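PDB 5HXA: alpha,alpha-trehalose-phosphate synthase (UDP-forming) from Burkholderia xenovorans, which belongs to glycosyltransferase family 20 and has the GT-B fold, in which two Rossmann-like domains face each other across a cleft. Local coordinates for residues A[99-104]-A[172-177]; A[83-88]-A[139-144]; A[180-185]-A[203-208]. One frame throughout, in Å; residues are numbered along the deposited sequence. Where two conformers were deposited one is given.

Contact 1: residues A[99-104]-A[172-177]; sequences YRNDLS and LRTIPP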
# COMPACT_ATOMS: atom_id res chain seq x y z
N TYR A 99 -1.61 5.57 -1.58
CA TYR A 99 -1.50 4.14 -1.26
C TYR A 99 -2.16 3.27 -2.32
O TYR A 99 -2.71 2.20 -2.02
CB TYR A 99 -2.06 3.85 0.14
CG TYR A 99 -1.11 4.31 1.24
CD1 TYR A 99 -0.99 5.67 1.55
CD2 TYR A 99 -0.33 3.40 1.94
CE1 TYR A 99 -0.12 6.10 2.55
CE2 TYR A 99 0.54 3.83 2.94
CZ TYR A 99 0.65 5.17 3.24
OH TYR A 99 1.52 5.59 4.23
N ARG A 100 -2.10 3.70 -3.58
CA ARG A 100 -2.56 2.87 -4.69
C ARG A 100 -1.48 2.81 -5.77
O ARG A 100 -1.71 3.17 -6.92
CB ARG A 100 -3.88 3.39 -5.27
CG ARG A 100 -5.08 3.26 -4.34
CD ARG A 100 -5.45 1.80 -4.04
NE ARG A 100 -5.63 0.99 -5.24
CZ ARG A 100 -6.78 0.85 -5.90
NH1 ARG A 100 -7.88 1.47 -5.50
NH2 ARG A 100 -6.83 0.09 -6.99
N ASN A 101 -0.29 2.33 -5.40
CA ASN A 101 0.76 2.23 -6.41
C ASN A 101 0.41 1.22 -7.50
O ASN A 101 0.99 1.28 -8.59
CB ASN A 101 2.13 1.94 -5.78
CG ASN A 101 2.18 0.62 -5.00
OD1 ASN A 101 1.52 -0.35 -5.35
ND2 ASN A 101 2.98 0.59 -3.94
N ASP A 102 -0.56 0.32 -7.26
CA ASP A 102 -1.05 -0.55 -8.33
C ASP A 102 -1.67 0.24 -9.47
O ASP A 102 -1.74 -0.27 -10.60
CB ASP A 102 -2.07 -1.55 -7.79
CG ASP A 102 -3.31 -0.87 -7.24
OD1 ASP A 102 -3.18 -0.16 -6.21
OD2 ASP A 102 -4.42 -1.03 -7.82
N LEU A 103 -2.14 1.46 -9.22
CA LEU A 103 -2.68 2.33 -10.25
C LEU A 103 -1.63 3.28 -10.83
O LEU A 103 -1.92 3.96 -11.81
CB LEU A 103 -3.84 3.15 -9.69
CG LEU A 103 -5.06 2.34 -9.23
CD1 LEU A 103 -6.12 3.25 -8.61
CD2 LEU A 103 -5.64 1.53 -10.39
N SER A 104 -0.44 3.32 -10.25
CA SER A 104 0.63 4.21 -10.68
C SER A 104 1.30 3.66 -11.93
O SER A 104 1.38 2.45 -12.15
CB SER A 104 1.66 4.38 -9.56
OG SER A 104 2.66 5.33 -9.88
N LEU A 172 6.58 4.52 -0.67
CA LEU A 172 7.33 5.55 -1.39
C LEU A 172 8.38 4.94 -2.31
O LEU A 172 8.59 5.44 -3.43
CB LEU A 172 8.01 6.50 -0.40
CG LEU A 172 8.81 7.64 -1.03
CD1 LEU A 172 7.86 8.67 -1.59
CD2 LEU A 172 9.76 8.26 -0.02
N ARG A 173 9.07 3.89 -1.86
CA ARG A 173 10.18 3.37 -2.65
C ARG A 173 9.73 2.68 -3.93
O ARG A 173 10.59 2.35 -4.76
CB ARG A 173 11.05 2.43 -1.80
CG ARG A 173 10.41 1.10 -1.38
CD ARG A 173 11.27 0.42 -0.28
NE ARG A 173 10.87 -0.95 0.01
CZ ARG A 173 11.48 -2.03 -0.48
NH1 ARG A 173 12.52 -1.89 -1.29
NH2 ARG A 173 11.05 -3.24 -0.16
N THR A 174 8.42 2.47 -4.13
CA THR A 174 7.96 1.95 -5.41
C THR A 174 8.05 3.00 -6.52
O THR A 174 8.06 2.63 -7.70
CB THR A 174 6.52 1.40 -5.31
OG1 THR A 174 5.60 2.46 -5.01
CG2 THR A 174 6.43 0.32 -4.22
N ILE A 175 8.12 4.28 -6.17
CA ILE A 175 8.35 5.34 -7.16
C ILE A 175 9.83 5.31 -7.55
O ILE A 175 10.69 5.54 -6.69
CB ILE A 175 7.96 6.72 -6.60
CG1 ILE A 175 6.47 6.78 -6.27
CG2 ILE A 175 8.37 7.84 -7.57
CD1 ILE A 175 6.13 7.94 -5.31
N PRO A 176 10.18 5.04 -8.80
CA PRO A 176 11.59 4.72 -9.11
C PRO A 176 12.55 5.84 -8.73
O PRO A 176 13.58 5.55 -8.11
CB PRO A 176 11.56 4.44 -10.63
CG PRO A 176 10.18 3.84 -10.82
CD PRO A 176 9.29 4.70 -9.92
N PRO A 177 12.28 7.13 -9.04
CA PRO A 177 13.22 8.18 -8.60
C PRO A 177 12.98 8.72 -7.19
O PRO A 177 13.34 9.88 -6.92
CB PRO A 177 13.03 9.28 -9.64
CG PRO A 177 11.57 9.17 -9.99
CD PRO A 177 11.28 7.68 -9.98

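Contact 2: residues A[83-88]-A[139-144]; sequences QYYRGF and DYHLLP. With EDO (1,2-ethanediol), chain B.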
# COMPACT_ATOMS: atom_id res chain seq x y z
N GLN A 83 3.58 15.75 -19.63
CA GLN A 83 4.61 15.03 -18.90
C GLN A 83 4.64 15.42 -17.42
O GLN A 83 4.67 14.56 -16.54
CB GLN A 83 5.98 15.27 -19.55
CG GLN A 83 6.10 14.73 -20.99
CD GLN A 83 7.46 14.99 -21.64
OE1 GLN A 83 8.21 15.88 -21.23
NE2 GLN A 83 7.78 14.21 -22.66
N TYR A 84 4.60 16.73 -17.13
CA TYR A 84 4.75 17.22 -15.77
C TYR A 84 3.47 17.07 -14.96
O TYR A 84 3.51 16.61 -13.81
CB TYR A 84 5.22 18.68 -15.81
CG TYR A 84 4.72 19.59 -14.70
CD1 TYR A 84 5.38 19.67 -13.48
CD2 TYR A 84 3.61 20.40 -14.90
CE1 TYR A 84 4.95 20.52 -12.49
CE2 TYR A 84 3.17 21.26 -13.90
CZ TYR A 84 3.84 21.31 -12.71
OH TYR A 84 3.41 22.16 -11.73
N TYR A 85 2.32 17.42 -15.55
CA TYR A 85 1.06 17.49 -14.81
C TYR A 85 0.23 16.22 -14.95
O TYR A 85 -0.00 15.51 -13.97
CB TYR A 85 0.25 18.72 -15.27
CG TYR A 85 -1.05 18.93 -14.52
CD1 TYR A 85 -1.07 19.65 -13.33
CD2 TYR A 85 -2.24 18.40 -14.99
CE1 TYR A 85 -2.27 19.85 -12.63
CE2 TYR A 85 -3.44 18.59 -14.31
CZ TYR A 85 -3.44 19.31 -13.13
OH TYR A 85 -4.62 19.50 -12.44
N ARG A 86 -0.22 15.90 -16.17
CA ARG A 86 -0.97 14.67 -16.38
C ARG A 86 -0.13 13.45 -16.08
O ARG A 86 -0.63 12.46 -15.52
CB ARG A 86 -1.50 14.59 -17.81
CG ARG A 86 -2.50 15.67 -18.15
CD ARG A 86 -3.66 15.15 -18.98
NE ARG A 86 -3.26 14.78 -20.34
CZ ARG A 86 -3.20 13.53 -20.79
NH1 ARG A 86 -3.52 12.52 -19.99
NH2 ARG A 86 -2.83 13.29 -22.04
N GLY A 87 1.15 13.48 -16.45
CA GLY A 87 2.03 12.34 -16.33
C GLY A 87 2.57 12.14 -14.93
O GLY A 87 1.95 11.44 -14.12
N PHE A 88 3.71 12.74 -14.61
CA PHE A 88 4.39 12.35 -13.37
C PHE A 88 3.59 12.78 -12.14
O PHE A 88 3.45 11.99 -11.20
CB PHE A 88 5.81 12.90 -13.31
CG PHE A 88 6.61 12.30 -12.19
CD1 PHE A 88 7.05 10.97 -12.27
CD2 PHE A 88 6.88 13.03 -11.04
CE1 PHE A 88 7.77 10.40 -11.22
CE2 PHE A 88 7.60 12.46 -9.99
CZ PHE A 88 8.04 11.15 -10.08
N ASP A 139 2.43 21.73 -2.64
CA ASP A 139 1.91 20.44 -3.11
C ASP A 139 2.80 19.70 -4.11
O ASP A 139 3.79 20.23 -4.62
CB ASP A 139 0.50 20.60 -3.70
CG ASP A 139 -0.49 19.57 -3.12
OD1 ASP A 139 -0.05 18.69 -2.33
OD2 ASP A 139 -1.68 19.64 -3.45
N TYR A 140 2.37 18.46 -4.43
CA TYR A 140 3.23 17.41 -4.96
C TYR A 140 3.74 17.69 -6.37
O TYR A 140 4.71 17.06 -6.80
CB TYR A 140 2.46 16.07 -4.93
CG TYR A 140 1.15 16.13 -5.68
CD1 TYR A 140 -0.00 16.63 -5.07
CD2 TYR A 140 1.06 15.72 -7.01
CE1 TYR A 140 -1.21 16.71 -5.77
CE2 TYR A 140 -0.15 15.79 -7.71
CZ TYR A 140 -1.27 16.29 -7.09
OH TYR A 140 -2.46 16.37 -7.78
N HIS A 141 3.12 18.62 -7.11
CA HIS A 141 3.66 18.98 -8.42
C HIS A 141 5.04 19.61 -8.33
O HIS A 141 5.77 19.62 -9.32
CB HIS A 141 2.72 19.96 -9.13
CG HIS A 141 1.26 19.64 -8.97
ND1 HIS A 141 0.54 19.97 -7.85
CD2 HIS A 141 0.39 19.03 -9.81
CE1 HIS A 141 -0.71 19.58 -7.99
NE2 HIS A 141 -0.83 19.01 -9.18
N LEU A 142 5.42 20.13 -7.15
CA LEU A 142 6.56 21.03 -7.00
C LEU A 142 7.58 20.51 -5.98
O LEU A 142 8.31 21.29 -5.37
CB LEU A 142 6.06 22.42 -6.61
CG LEU A 142 5.12 23.05 -7.66
CD1 LEU A 142 4.41 24.30 -7.15
CD2 LEU A 142 5.91 23.38 -8.94
N LEU A 143 7.64 19.19 -5.78
CA LEU A 143 8.63 18.62 -4.87
C LEU A 143 10.06 19.11 -5.12
O LEU A 143 10.75 19.41 -4.13
CB LEU A 143 8.59 17.08 -4.93
CG LEU A 143 7.30 16.41 -4.48
CD1 LEU A 143 7.39 14.90 -4.70
CD2 LEU A 143 7.00 16.74 -3.03
N PRO A 144 10.57 19.19 -6.35
CA PRO A 144 11.97 19.61 -6.53
C PRO A 144 12.18 21.10 -6.74
O PRO A 144 13.31 21.50 -7.06
CB PRO A 144 12.39 18.83 -7.79
CG PRO A 144 11.14 18.72 -8.58
CD PRO A 144 9.98 18.72 -7.62
C1 EDO B . 10.31 12.20 -25.49
O1 EDO B . 9.15 11.88 -24.72
C2 EDO B . 10.37 13.69 -25.76
O2 EDO B . 10.59 14.39 -24.53
O HOH W 1 -3.42 18.19 -9.96

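Contact 3: residues A[180-185]-A[203-208]; sequences ELVKAM and VDFIER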
# COMPACT_ATOMS: atom_id res chain seq x y z
N GLU A 180 15.93 10.62 -5.34
CA GLU A 180 16.24 11.96 -5.84
C GLU A 180 15.20 12.97 -5.37
O GLU A 180 15.54 14.13 -5.07
CB GLU A 180 16.32 11.91 -7.37
CG GLU A 180 16.60 13.23 -8.05
CD GLU A 180 16.90 13.06 -9.53
OE1 GLU A 180 16.12 12.38 -10.24
OE2 GLU A 180 17.94 13.60 -9.98
N LEU A 181 13.94 12.55 -5.27
CA LEU A 181 12.87 13.45 -4.85
C LEU A 181 13.02 13.84 -3.39
O LEU A 181 12.87 15.01 -3.04
CB LEU A 181 11.52 12.79 -5.09
CG LEU A 181 11.08 12.66 -6.56
CD1 LEU A 181 9.85 11.77 -6.70
CD2 LEU A 181 10.84 14.04 -7.20
N VAL A 182 13.31 12.88 -2.50
CA VAL A 182 13.47 13.23 -1.09
C VAL A 182 14.68 14.13 -0.90
O VAL A 182 14.63 15.11 -0.15
CB VAL A 182 13.56 11.97 -0.22
CG1 VAL A 182 13.92 12.36 1.22
CG2 VAL A 182 12.22 11.19 -0.27
N LYS A 183 15.79 13.81 -1.57
CA LYS A 183 16.96 14.68 -1.51
C LYS A 183 16.60 16.10 -1.91
O LYS A 183 16.92 17.07 -1.20
CB LYS A 183 18.07 14.14 -2.41
CG LYS A 183 19.27 15.11 -2.49
CD LYS A 183 20.46 14.49 -3.23
CE LYS A 183 21.63 15.47 -3.32
NZ LYS A 183 22.86 14.79 -3.83
N ALA A 184 15.89 16.25 -3.04
CA ALA A 184 15.51 17.59 -3.49
C ALA A 184 14.60 18.28 -2.48
O ALA A 184 14.71 19.49 -2.28
CB ALA A 184 14.83 17.51 -4.86
N MET A 185 13.71 17.53 -1.84
CA MET A 185 12.82 18.15 -0.86
C MET A 185 13.60 18.80 0.29
O MET A 185 13.11 19.76 0.91
CB MET A 185 11.83 17.13 -0.30
CG MET A 185 10.72 16.73 -1.28
SD MET A 185 9.75 15.35 -0.66
CE MET A 185 8.67 16.16 0.54
N VAL A 203 10.39 11.53 7.86
CA VAL A 203 11.58 11.40 8.69
C VAL A 203 12.05 9.95 8.74
O VAL A 203 13.26 9.67 8.75
CB VAL A 203 11.29 11.97 10.09
CG1 VAL A 203 12.44 11.65 11.04
CG2 VAL A 203 11.04 13.48 10.01
N ASP A 204 11.11 9.00 8.76
CA ASP A 204 11.49 7.58 8.72
C ASP A 204 12.31 7.26 7.48
O ASP A 204 13.29 6.50 7.55
CB ASP A 204 10.25 6.68 8.75
CG ASP A 204 9.70 6.46 10.15
OD1 ASP A 204 10.37 6.84 11.14
OD2 ASP A 204 8.59 5.90 10.26
N PHE A 205 11.92 7.79 6.32
CA PHE A 205 12.68 7.49 5.12
C PHE A 205 14.11 7.97 5.27
O PHE A 205 15.08 7.25 4.98
CB PHE A 205 12.05 8.13 3.88
CG PHE A 205 12.85 7.88 2.63
CD1 PHE A 205 12.67 6.72 1.89
CD2 PHE A 205 13.86 8.77 2.25
CE1 PHE A 205 13.45 6.47 0.76
CE2 PHE A 205 14.64 8.53 1.13
CZ PHE A 205 14.43 7.38 0.38
N ILE A 206 14.26 9.20 5.76
CA ILE A 206 15.57 9.83 5.88
C ILE A 206 16.44 9.07 6.87
O ILE A 206 17.60 8.76 6.59
CB ILE A 206 15.39 11.31 6.25
CG1 ILE A 206 14.90 12.07 5.01
CG2 ILE A 206 16.69 11.93 6.84
CD1 ILE A 206 14.51 13.48 5.29
N GLU A 207 15.89 8.75 8.04
CA GLU A 207 16.69 8.09 9.07
C GLU A 207 17.01 6.65 8.68
O GLU A 207 18.15 6.20 8.82
CB GLU A 207 15.96 8.12 10.42
CG GLU A 207 15.84 9.51 11.03
CD GLU A 207 15.19 9.48 12.41
OE1 GLU A 207 15.55 10.33 13.24
OE2 GLU A 207 14.34 8.61 12.65
N ARG A 208 16.01 5.91 8.20
CA ARG A 208 16.24 4.50 7.93
C ARG A 208 17.07 4.27 6.68
O ARG A 208 17.75 3.25 6.58
CB ARG A 208 14.89 3.76 7.87
CG ARG A 208 14.21 3.85 9.23
CD ARG A 208 12.82 3.22 9.33
NE ARG A 208 12.49 3.11 10.76
CZ ARG A 208 11.35 2.65 11.25
NH1 ARG A 208 10.39 2.24 10.45
NH2 ARG A 208 11.17 2.59 12.57

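Contact 1: residues A[99-104]-A[172-177]
Asn101 and Thr174 join two loops of the N-terminal Rossmann-like domain of this GT-B protein. Their CA atoms are 7.3 Å apart, and no other pair of residues touches across the two segments. ND2 of Asn101 comes 3.4 Å from OG1 of Thr174. The hydrogen bond is weak, being both long and bent (127°). The same ND2 lies 3.5 Å from the methyl CG2 of Thr174, so the amide nitrogen meets both branches of the threonine. The two side chains cross at about a right angle. In Asn101 the CG sits between the backbone N and the carbonyl carbon (chi1 61°), which sends the amide across to Thr174.

The main polar partner of Thr174 OG1 is the carbonyl of Val171. That carbonyl can only accept, so the hydroxyl donates to it, and the weak bond from Asn101 ND2 falls on the same oxygen. Thr174 itself is held in a type I beta turn from Leu172 to Ile175, closed by Ile175 N to Leu172 O at 3.0 Å. Thr96 of helix 78-97 packs against Asn101, Thr174 and Ile175. That helix ends in a Schellman motif, with Tyr99 as the C-prime residue at positive phi (63°). The second subunit is close: its Phe413 packs on Thr174.

Next to Asn101, Arg100 grips Asp102 side-on in a salt bridge. The two residues also form weak, long ion pairs with Asp102 and Arg100 of the second subunit. Within the chain, Arg100 NE reaches Asp102 OD1 at 2.9 Å and Arg100 NH2 reaches Asp102 OD2 at 2.8 Å. Both oxygens use their syn lone pairs and lie in the guanidinium plane. Leu103 CD1 sits over the centre of one guanidinium face, 3.6 Å above it.

Contact 2: residues A[83-88]-A[139-144]
Tyr85 and His141 have the closest CA atoms, 7.1 Å apart, where helix 78-97 makes a wider pi-type turn (Phe88 N to Gln83 O, 2.8 Å) beside the loop after strand 134-138. The Tyr84 ring turns its edge to the backbone of His141, with CE1 of Tyr84 3.4 Å from His141 O. That carbonyl also accepts a hydrogen bond from Asn118 ND2. The Tyr84 hydroxyl lies against CB of His141 and reaches Leu142 CD2 at 3.9 Å.

Tyr85 takes CG anti to its backbone N (chi1 -177°), and its ring runs alongside the imidazole. The two planes are only 8° apart but slid past each other, with centroids 5.6 Å apart, so there is little overlap. Water 1 spans their ends. It lies in the imidazole plane, 2.8 Å from His141 NE2, and bonds weakly to Tyr85 OH at 3.1 Å. CE2 of Tyr140 covers one imidazole face near its rim, so a neighbour and the water both restrain the ring. This is a strand-to-helix loop at the C-terminal ends of the parallel strands in the Rossmann-like sheet, the ends that generally face the cleft in GT-B proteins.

Contact 3: residues A[180-185]-A[203-208]
Val182 meets Phe205 and Ile206 where helix 178-185 packs against helix 196-208. The CA atoms of Val182 and Ile206 are 8.0 Å apart, and side chains meet between the two backbones. Val182 points toward the other helix and uses both of its methyls.

With chi1 at 172°, Val182 has CG1 anti to the backbone N and CG2 anti to the carbonyl carbon. CG1 reaches Phe205 CD2 at 3.7 Å and also touches Ile206 CG1 at 3.9 Å, so this one methyl joins the two neighbours. CG2 lies over the phenyl ring instead. It is 4.2 Å from the centroid of Phe205 and 29° off the ring normal, an off-centre CH-pi contact. The CD2 and CE2 atoms of the ring take most of the touch.

The Phe205 ring is swung to the far side of CB from its own backbone N (chi1 177°), which carries it out from its helix toward Val182. Ile206 places CG1 anti to the carbonyl carbon instead, and this brings that branch, not CG2, up to the valine.

Leu172 packs on both Val182 and Phe205. Phe202, one turn before Ile206, also covers Val182, while His211 lies nearly parallel to the Phe205 ring. At the subunit interface, Asp204 pairs with Arg208 of the second subunit.

No hydrogen bond crosses between the two segments. The contact is entirely apolar and its three residues are buried, so the attraction here is probably van der Waals and hydrophobic, with no polar group to fix its direction.

How the contacts relate
All three contacts belong to the N-terminal domain and touch one another through apolar side chains. Helix 78-97 carries 83-88 of contact 2 and leads into 99-104 of contact 1; the centres of contacts 1 and 2 lie about 14 Å apart. Phe88 CZ meets Pro177 CG at 4.0 Å and Leu181 CD1 at 3.9 Å, so one ring borders contacts 1 and 3. Leu172 of contact 1 packs into contact 3, with its CD2 3.8 Å from Phe205 CD1. Leu143 CD2 and Met185 SD, 3.9 Å apart, connect contacts 2 and 3. Contacts 1 and 3 adjoin the second subunit, whereas no other chain of the assembly touches contact 2. A sodium ion lies about 10 Å from the Thr174 side chain.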